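Local coordinates for protein 1-carboxybiuret hydrolase subunit AtzE (Pseudomonas sp., PDB 6C62) that hydrolyses 1-carboxybiuret to urea-1,3-dicarboxylate and ammonia, a step in the bacterial degradation of the herbicide atrazine, at residues N36-R41 against G116-D121; Y71-L76 against L165-D170; A156-G161 against C182-L187; L194-T199 against D207-L212. All blocks are in the same frame, centred on the assembly; numbering follows the deposited sequence.

How the contacts relate
The four contacts sample one end of the mixed beta-sheet of this amidase. Contacts 1 and 2 lie about 9 Å apart between centres, as do contacts 2 and 4, while 1 and 4 are about 17 Å apart; together they follow the strand order 38-41, 113-118, 70-74, 165-170 and 208-213. Contact 3 sets helix 152-159 beside the lead into strand 185-188, its centre about 11 Å from that of contact 2. Along the chain, contact 2 interlocks with both 1 and 3, whereas contact 4 opens after 3 has closed. Contact 2 holds Lys-74, a probable member of the charge relay, so sequence-distant segments converge around the catalytic centre.

Contact 1 (N36-R41 against G116-D121)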
# COMPACT_ATOMS: atom_id res chain seq x y z
N ASN A 36 2.26 -1.33 38.98
CA ASN A 36 2.97 -2.12 37.98
C ASN A 36 2.93 -1.46 36.58
O ASN A 36 2.63 -2.09 35.60
CB ASN A 36 2.42 -3.56 37.93
CG ASN A 36 3.30 -4.50 37.13
OD1 ASN A 36 4.49 -4.51 37.33
ND2 ASN A 36 2.70 -5.34 36.28
N ALA A 37 3.20 -0.16 36.54
CA ALA A 37 3.31 0.59 35.28
C ALA A 37 4.69 0.46 34.67
O ALA A 37 4.77 0.47 33.44
CB ALA A 37 2.98 2.04 35.50
N PHE A 38 5.75 0.31 35.45
CA PHE A 38 7.11 0.26 34.91
C PHE A 38 7.66 -1.15 34.68
O PHE A 38 7.51 -2.00 35.52
CB PHE A 38 8.10 0.99 35.81
CG PHE A 38 8.09 2.48 35.64
CD1 PHE A 38 7.08 3.23 36.19
CD2 PHE A 38 9.10 3.10 34.93
CE1 PHE A 38 7.05 4.62 36.06
CE2 PHE A 38 9.11 4.47 34.77
CZ PHE A 38 8.06 5.25 35.34
N THR A 39 8.33 -1.40 33.57
CA THR A 39 9.06 -2.63 33.37
C THR A 39 10.54 -2.43 33.45
O THR A 39 11.28 -3.44 33.48
CB THR A 39 8.77 -3.29 31.99
OG1 THR A 39 8.95 -2.35 30.90
CG2 THR A 39 7.33 -3.79 31.96
N CYS A 40 11.01 -1.18 33.39
CA CYS A 40 12.41 -0.92 33.53
C CYS A 40 12.66 0.50 33.99
O CYS A 40 11.95 1.40 33.57
CB CYS A 40 13.06 -1.33 32.24
SG CYS A 40 13.62 -0.05 31.22
N ARG A 41 13.55 0.68 34.92
CA ARG A 41 13.82 2.02 35.49
C ARG A 41 15.24 2.43 35.08
O ARG A 41 16.19 1.75 35.45
CB ARG A 41 13.68 2.04 36.99
CG ARG A 41 12.31 1.63 37.43
CD ARG A 41 12.20 1.62 38.95
NE ARG A 41 11.16 0.70 39.41
CZ ARG A 41 10.80 0.49 40.69
NH1 ARG A 41 11.39 1.13 41.70
NH2 ARG A 41 9.83 -0.40 40.94
N GLY A 116 12.15 5.63 32.38
CA GLY A 116 12.24 4.24 31.96
C GLY A 116 11.12 3.77 31.05
O GLY A 116 10.51 4.60 30.33
N GLY A 117 10.93 2.46 31.05
CA GLY A 117 10.04 1.77 30.09
C GLY A 117 8.79 1.27 30.82
O GLY A 117 8.87 0.85 31.98
N LEU A 118 7.66 1.31 30.13
CA LEU A 118 6.34 1.04 30.70
C LEU A 118 5.64 -0.18 30.12
O LEU A 118 5.74 -0.49 28.92
CB LEU A 118 5.43 2.27 30.50
CG LEU A 118 5.99 3.56 31.05
CD1 LEU A 118 5.09 4.69 30.62
CD2 LEU A 118 6.11 3.54 32.57
N ASN A 119 4.86 -0.82 30.99
CA ASN A 119 4.14 -2.06 30.67
C ASN A 119 3.08 -1.82 29.56
O ASN A 119 2.54 -0.71 29.43
CB ASN A 119 3.46 -2.61 31.94
CG ASN A 119 3.05 -4.07 31.85
OD1 ASN A 119 3.64 -4.88 31.12
ND2 ASN A 119 2.00 -4.43 32.66
N MET A 120 2.81 -2.88 28.78
CA MET A 120 1.90 -2.85 27.67
C MET A 120 1.36 -4.23 27.40
O MET A 120 1.95 -5.23 27.80
CB MET A 120 2.57 -2.26 26.43
CG MET A 120 3.86 -3.00 26.00
SD MET A 120 4.51 -2.50 24.39
CE MET A 120 3.44 -3.29 23.20
N ASP A 121 0.23 -4.33 26.70
CA ASP A 121 -0.21 -5.63 26.19
C ASP A 121 0.82 -6.12 25.21
O ASP A 121 1.39 -5.32 24.43
CB ASP A 121 -1.55 -5.59 25.47
CG ASP A 121 -2.73 -5.41 26.44
OD1 ASP A 121 -3.07 -6.35 27.24
OD2 ASP A 121 -3.33 -4.32 26.42
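Phe-38 and Leu-118 lie side by side with their side chains pointing the same way, and one methyl of the leucine lies over the aromatic ring. Leu-118 CD2 sits 3.5 Å from the centroid of the Phe-38 ring and only 2° off its normal, a CH-pi contact centred on the face. The leucine reaches there because its CG is anti to its own carbonyl carbon (chi1 -55°), the same choice that Phe-38 makes. Helix 17-35 and strand 70-74 supply further neighbours of the ring through Ile-28 and Ala-72.

Farther along, Thr-39 crosses Asn-119 at about a right angle, its methyl CG2 lying 3.9 Å from Asn-119 OD1. The amides of Asn-119 and Asn-36 are turned 52° against each other, their ND2 atoms, both donors, passing 3.8 Å apart. Each is engaged by the 134-137 segment: Asn-36 ND2 gives bonds to the carbonyls of Tyr-134 and Pro-136, Asn-119 ND2 to Gly-135 O and Thr-137 OG1.

The backbones set this geometry. Asn-119 N donates to Ala-37 O at 2.8 Å, nearly straight, and Gly-117 N to Cys-40 O at 2.9 Å. Between these bonds Gly-117 O is gripped twice from the same face of its carbonyl plane, by Thr-39 N at 2.8 Å and by Cys-40 N at 3.3 Å. Thr-39 OG1 has its main partner in Asn-75 ND2. Two consecutive residues facing a single one across an antiparallel pair define a classic beta bulge, here in the strand that, within this chain, is outermost at one end of the amidase sheet.

Contact 2 (Y71-L76 against L165-D170)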
# COMPACT_ATOMS: atom_id res chain seq x y z
N TYR A 71 9.79 11.85 32.31
CA TYR A 71 8.87 11.12 31.42
C TYR A 71 9.28 9.66 31.36
O TYR A 71 10.39 9.28 31.83
CB TYR A 71 8.80 11.74 30.02
CG TYR A 71 9.97 11.49 29.15
CD1 TYR A 71 11.18 12.15 29.37
CD2 TYR A 71 9.91 10.59 28.08
CE1 TYR A 71 12.24 11.96 28.55
CE2 TYR A 71 11.00 10.39 27.24
CZ TYR A 71 12.15 11.08 27.45
OH TYR A 71 13.31 10.86 26.66
N ALA A 72 8.34 8.85 30.94
CA ALA A 72 8.61 7.45 30.66
C ALA A 72 7.93 7.02 29.39
O ALA A 72 7.01 7.72 28.89
CB ALA A 72 8.19 6.59 31.83
N VAL A 73 8.36 5.89 28.82
CA VAL A 73 7.83 5.47 27.48
C VAL A 73 7.34 4.02 27.47
O VAL A 73 7.93 3.15 28.10
CB VAL A 73 8.91 5.68 26.39
CG1 VAL A 73 9.33 7.16 26.39
CG2 VAL A 73 10.12 4.79 26.59
N LYS A 74 6.26 3.78 26.74
CA LYS A 74 5.82 2.42 26.48
C LYS A 74 6.99 1.58 25.96
O LYS A 74 7.83 2.07 25.18
CB LYS A 74 4.71 2.50 25.45
CG LYS A 74 3.96 1.21 25.19
CD LYS A 74 2.84 1.51 24.19
CE LYS A 74 1.94 0.32 24.02
NZ LYS A 74 0.80 0.70 23.14
N ASN A 75 7.10 0.34 26.45
CA ASN A 75 8.31 -0.44 26.21
C ASN A 75 8.43 -1.03 24.81
O ASN A 75 9.31 -1.84 24.56
CB ASN A 75 8.55 -1.43 27.35
CG ASN A 75 7.64 -2.67 27.34
OD1 ASN A 75 7.05 -3.02 26.34
ND2 ASN A 75 7.51 -3.29 28.51
N LEU A 76 7.57 -0.61 23.86
CA LEU A 76 7.89 -0.76 22.43
C LEU A 76 8.85 0.35 21.86
O LEU A 76 9.29 0.24 20.70
CB LEU A 76 6.61 -0.89 21.62
CG LEU A 76 5.56 0.23 21.64
CD1 LEU A 76 6.07 1.45 20.93
CD2 LEU A 76 4.25 -0.21 20.98
N LEU A 165 4.38 13.11 32.03
CA LEU A 165 4.35 12.90 30.58
C LEU A 165 4.75 11.47 30.32
O LEU A 165 5.68 10.94 30.96
CB LEU A 165 5.36 13.83 29.92
CG LEU A 165 5.69 13.63 28.42
CD1 LEU A 165 4.48 13.91 27.54
CD2 LEU A 165 6.81 14.58 28.02
N SER A 166 4.03 10.82 29.41
CA SER A 166 4.52 9.57 28.88
C SER A 166 4.27 9.46 27.39
O SER A 166 3.55 10.28 26.80
CB SER A 166 3.89 8.37 29.61
OG SER A 166 2.49 8.38 29.42
N LEU A 167 4.94 8.49 26.77
CA LEU A 167 4.66 8.13 25.36
C LEU A 167 3.96 6.82 25.26
O LEU A 167 4.31 5.89 25.95
CB LEU A 167 5.93 8.13 24.53
CG LEU A 167 6.72 9.40 24.45
CD1 LEU A 167 7.78 9.30 23.38
CD2 LEU A 167 5.83 10.62 24.19
N GLY A 168 2.98 6.76 24.37
CA GLY A 168 2.29 5.54 24.01
C GLY A 168 2.18 5.34 22.51
O GLY A 168 2.78 6.09 21.71
N SER A 169 1.43 4.29 22.15
CA SER A 169 1.07 4.03 20.78
C SER A 169 -0.41 3.82 20.71
O SER A 169 -1.06 3.44 21.69
CB SER A 169 1.85 2.86 20.14
OG SER A 169 1.36 1.58 20.51
N ASP A 170 -0.95 4.10 19.53
CA ASP A 170 -2.37 4.01 19.24
C ASP A 170 -2.57 3.55 17.79
O ASP A 170 -2.28 4.27 16.83
CB ASP A 170 -3.05 5.39 19.51
CG ASP A 170 -4.61 5.30 19.50
OD1 ASP A 170 -5.15 4.68 18.57
OD2 ASP A 170 -5.27 5.88 20.40
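Lys-74 and Ser-169 meet across two parallel strands, 70-74 and 165-170, inside the mixed sheet of the amidase fold. The axes of 71-74 and 165-170 approach to 4.7 Å at 11°. Lys-74 N donates to Leu-167 O at 3.0 Å, and Leu-167 N gives a bond lying in the carbonyl plane of Ala-72 O, fixing the register that sets Val-73 opposite Leu-167.

Leu-167 has the most surface buried here. It lies alongside Val-73, both pointing the same way, with Leu-167 CG 3.9 Å from Val-73 CG1; Leu-103 and Leu-107 of helix 102-109 cover that side of the sheet. Tyr-71 contributes mainly its root: CB rests 3.4 Å from Leu-165 O, while the ring swings off toward the same helix.

Lys-74 buries nearly as much and points at the neighbouring strand. Starting anti to the backbone N (chi1 -171°) and staying extended to its end, the chain runs past Gly-168, its CD lying 3.7 Å from Ser-169 N. Its amine is also bonded to Ser-150 OG and Ser-151 OG, which suits the charge-relay role assigned by similarity to Lys-74 and Ser-150. Ser-169 OG accepts from Lys-74 NZ at 2.8 Å and touches Leu-76 CD2 at 3.4 Å.

Contact 3 (A156-G161 against C182-L187); sequences AAIAAG and CGVWGL
The carbonyl oxygen of Cys-182 has the methyl of Ala-159 against it, Cys-182 O to Ala-159 CB being 3.5 Å, and it also accepts a hydrogen bond from His-141 NE2. The imidazole thus satisfies a buried backbone acceptor that the alanine touches only by van der Waals contact. On the same residue the thiol turns anti to the carbonyl carbon (chi1 -72°), which carries SG back over the preceding turn of the facing helix, 3.7 Å from Ala-156 N.

Here helix 152-159, ending at Gly-161 in a Schellman motif, packs against the junction where helix 176-182 gives way to strand 185-188 of the central amidase sheet. Gly-183 makes that junction with positive phi and turns the chain so that Val-184 faces the helix.

Val-184 does most of the apolar work through a single branch. Its CG1 lies 3.7 Å from Ile-158 CG2, the two side chains meeting at a slant, and the same methyl is 3.9 Å from Ala-159 CB. Ile-158 also touches Leu-212 of strand 208-213. Trp-185 sends its indole away from the helix, onto Val-216 and Leu-219 of helix 216-226.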
# COMPACT_ATOMS: atom_id res chain seq x y z
N ALA A 156 -1.33 4.80 33.46
CA ALA A 156 -1.25 4.60 34.92
C ALA A 156 -0.13 5.40 35.53
O ALA A 156 -0.32 5.95 36.60
CB ALA A 156 -1.09 3.14 35.27
N ALA A 157 1.01 5.48 34.86
CA ALA A 157 2.12 6.26 35.44
C ALA A 157 1.73 7.70 35.67
O ALA A 157 2.20 8.31 36.66
CB ALA A 157 3.38 6.18 34.59
N ILE A 158 0.90 8.26 34.78
CA ILE A 158 0.49 9.65 34.93
C ILE A 158 -0.57 9.78 36.04
O ILE A 158 -0.42 10.62 36.91
CB ILE A 158 -0.02 10.26 33.64
CG1 ILE A 158 1.14 10.23 32.61
CG2 ILE A 158 -0.52 11.68 33.87
CD1 ILE A 158 0.63 10.37 31.27
N ALA A 159 -1.54 8.86 36.09
CA ALA A 159 -2.62 8.97 37.05
C ALA A 159 -2.10 8.69 38.47
O ALA A 159 -2.63 9.20 39.41
CB ALA A 159 -3.74 8.06 36.72
N ALA A 160 -1.06 7.91 38.61
CA ALA A 160 -0.44 7.63 39.91
C ALA A 160 0.52 8.73 40.34
O ALA A 160 1.12 8.59 41.40
CB ALA A 160 0.34 6.32 39.83
N GLY A 161 0.72 9.80 39.56
CA GLY A 161 1.67 10.85 39.88
C GLY A 161 3.15 10.47 39.75
O GLY A 161 4.00 11.16 40.28
N CYS A 182 -7.89 5.85 32.77
CA CYS A 182 -7.06 6.39 33.86
C CYS A 182 -7.37 7.86 34.22
O CYS A 182 -6.83 8.39 35.21
CB CYS A 182 -5.58 6.24 33.53
SG CYS A 182 -5.02 4.54 33.64
N GLY A 183 -8.20 8.53 33.43
CA GLY A 183 -8.46 9.90 33.69
C GLY A 183 -7.28 10.83 33.46
O GLY A 183 -7.03 11.72 34.27
N VAL A 184 -6.61 10.68 32.31
CA VAL A 184 -5.54 11.57 31.98
C VAL A 184 -5.70 12.01 30.52
O VAL A 184 -6.62 11.58 29.83
CB VAL A 184 -4.15 10.91 32.19
CG1 VAL A 184 -3.97 10.44 33.64
CG2 VAL A 184 -3.95 9.72 31.23
N TRP A 185 -4.83 12.93 30.10
CA TRP A 185 -4.91 13.51 28.78
C TRP A 185 -4.14 12.63 27.78
O TRP A 185 -3.10 12.08 28.12
CB TRP A 185 -4.32 14.93 28.73
CG TRP A 185 -5.12 15.93 29.46
CD1 TRP A 185 -5.08 16.23 30.82
CD2 TRP A 185 -6.12 16.78 28.91
NE1 TRP A 185 -5.99 17.22 31.12
CE2 TRP A 185 -6.63 17.58 29.96
CE3 TRP A 185 -6.66 16.92 27.63
CZ2 TRP A 185 -7.66 18.49 29.77
CZ3 TRP A 185 -7.67 17.83 27.45
CH2 TRP A 185 -8.14 18.61 28.50
N GLY A 186 -4.65 12.51 26.56
CA GLY A 186 -3.92 11.83 25.50
C GLY A 186 -4.11 12.53 24.17
O GLY A 186 -5.16 13.20 23.93
N LEU A 187 -3.09 12.40 23.31
CA LEU A 187 -3.11 12.92 21.99
C LEU A 187 -2.65 11.84 21.03
O LEU A 187 -1.51 11.34 21.14
CB LEU A 187 -2.17 14.14 21.87
CG LEU A 187 -1.87 14.65 20.44
CD1 LEU A 187 -3.11 15.20 19.79
CD2 LEU A 187 -0.76 15.71 20.47

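Contact 4 (L194-T199 against D207-L212)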
# COMPACT_ATOMS: atom_id res chain seq x y z
N LEU A 194 4.16 12.01 13.47
CA LEU A 194 5.29 11.75 14.34
C LEU A 194 6.04 10.48 13.91
O LEU A 194 5.43 9.41 13.63
CB LEU A 194 4.84 11.65 15.79
CG LEU A 194 4.26 12.84 16.48
CD1 LEU A 194 4.12 12.57 17.96
CD2 LEU A 194 5.12 14.10 16.31
N SER A 195 7.36 10.61 13.86
CA SER A 195 8.24 9.54 13.34
C SER A 195 8.12 8.27 14.16
O SER A 195 8.13 8.32 15.42
CB SER A 195 9.69 9.97 13.37
OG SER A 195 10.51 8.86 12.99
N ARG A 196 8.01 7.16 13.48
CA ARG A 196 7.88 5.86 14.14
C ARG A 196 9.24 5.14 14.24
O ARG A 196 9.31 4.04 14.73
CB ARG A 196 6.89 4.98 13.36
CG ARG A 196 5.52 5.58 13.38
CD ARG A 196 4.44 4.72 12.73
NE ARG A 196 4.78 4.15 11.43
CZ ARG A 196 3.93 3.45 10.68
NH1 ARG A 196 2.66 3.26 11.08
NH2 ARG A 196 4.32 2.95 9.54
N ARG A 197 10.30 5.78 13.78
CA ARG A 197 11.61 5.15 13.72
C ARG A 197 12.19 4.84 15.13
O ARG A 197 12.16 5.65 16.05
CB ARG A 197 12.56 6.05 12.92
CG ARG A 197 13.96 5.44 12.79
CD ARG A 197 14.73 5.99 11.63
NE ARG A 197 14.92 7.45 11.70
CZ ARG A 197 16.04 8.06 12.11
NH1 ARG A 197 17.05 7.36 12.54
NH2 ARG A 197 16.15 9.41 12.05
N GLY A 198 12.70 3.61 15.25
CA GLY A 198 13.19 3.07 16.52
C GLY A 198 12.07 2.56 17.44
O GLY A 198 12.26 2.59 18.64
N THR A 199 10.91 2.20 16.90
CA THR A 199 9.86 1.59 17.69
C THR A 199 9.48 0.21 17.14
O THR A 199 9.65 -0.09 15.94
CB THR A 199 8.59 2.46 17.81
OG1 THR A 199 7.93 2.56 16.54
CG2 THR A 199 8.97 3.86 18.35
N ASP A 207 -0.43 2.14 12.74
CA ASP A 207 0.18 2.59 14.01
C ASP A 207 0.42 4.08 14.06
O ASP A 207 0.99 4.63 13.12
CB ASP A 207 1.57 1.95 14.30
CG ASP A 207 1.54 0.45 14.49
OD1 ASP A 207 0.50 -0.12 14.82
OD2 ASP A 207 2.68 -0.15 14.29
N HIS A 208 0.06 4.70 15.18
CA HIS A 208 0.37 6.09 15.50
C HIS A 208 1.11 6.14 16.85
O HIS A 208 0.89 5.29 17.72
CB HIS A 208 -0.90 6.90 15.78
CG HIS A 208 -1.92 6.97 14.70
ND1 HIS A 208 -2.75 5.93 14.36
CD2 HIS A 208 -2.38 8.06 14.03
CE1 HIS A 208 -3.63 6.35 13.45
NE2 HIS A 208 -3.43 7.64 13.24
N LEU A 209 1.96 7.15 17.07
CA LEU A 209 2.63 7.35 18.35
C LEU A 209 2.27 8.71 18.87
O LEU A 209 2.02 9.64 18.09
CB LEU A 209 4.13 7.29 18.20
CG LEU A 209 4.70 5.98 17.59
CD1 LEU A 209 6.18 6.17 17.44
CD2 LEU A 209 4.36 4.80 18.53
N GLY A 210 2.26 8.84 20.18
CA GLY A 210 1.87 10.12 20.79
C GLY A 210 1.96 10.17 22.31
O GLY A 210 2.24 9.14 22.97
N PRO A 211 1.81 11.37 22.87
CA PRO A 211 1.96 11.59 24.29
C PRO A 211 0.66 11.41 25.07
O PRO A 211 -0.46 11.55 24.51
CB PRO A 211 2.40 13.02 24.35
CG PRO A 211 1.67 13.67 23.15
CD PRO A 211 1.59 12.62 22.12
N LEU A 212 0.83 11.05 26.33
CA LEU A 212 -0.20 11.21 27.35
C LEU A 212 0.38 12.14 28.41
O LEU A 212 1.61 12.22 28.55
CB LEU A 212 -0.55 9.88 28.01
CG LEU A 212 -1.24 8.82 27.17
CD1 LEU A 212 -0.21 8.11 26.31
CD2 LEU A 212 -1.98 7.77 27.99
O HOH W 1 3.02 8.25 14.52
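Leu-209 pushes one methyl into the bend of the 194-199 loop, and this is the densely packed half of the contact. Its CD1 lies 3.5 Å from Ser-195 O and 3.7 Å from Arg-196 CA, while Thr-199 meets it tip to tip, CG2 to CD1 of Leu-209 also being 3.7 Å. Leu-194 points toward the strand, its CD1 3.6 Å from Leu-209 O.

The other half is looser and more polar. One water bridges the backbones, donating to Leu-194 O and accepting from Leu-209 N at 3.0 Å. Beyond it the partly exposed Arg-196 bends at chi3 (-46°) to swing its guanidinium across Asp-207. NH1 donates to Asp-207 O at 3.0 Å, with the acceptor in the guanidinium plane, and also bonds His-204 O; outside the two segments, NH2 pairs with an acidic side chain on the chain of another protein. The Asp-207 carboxylate, its plane turned 66° from the guanidinium, is held instead by Thr-171 OG1 and the backbone N-H groups of Phe-202 and Val-203.

The loop holds its own shape: Ser-195 OG accepts from Arg-197 N and is also bonded to Asp-230 OD2, and Thr-199 OG1 donates to Arg-196 O at 2.7 Å. An ST turn overlapping a type II beta turn (Arg-196 to Thr-199) thus covers strand 208-213, the antiparallel neighbour of strand 165-170 in the amidase sheet.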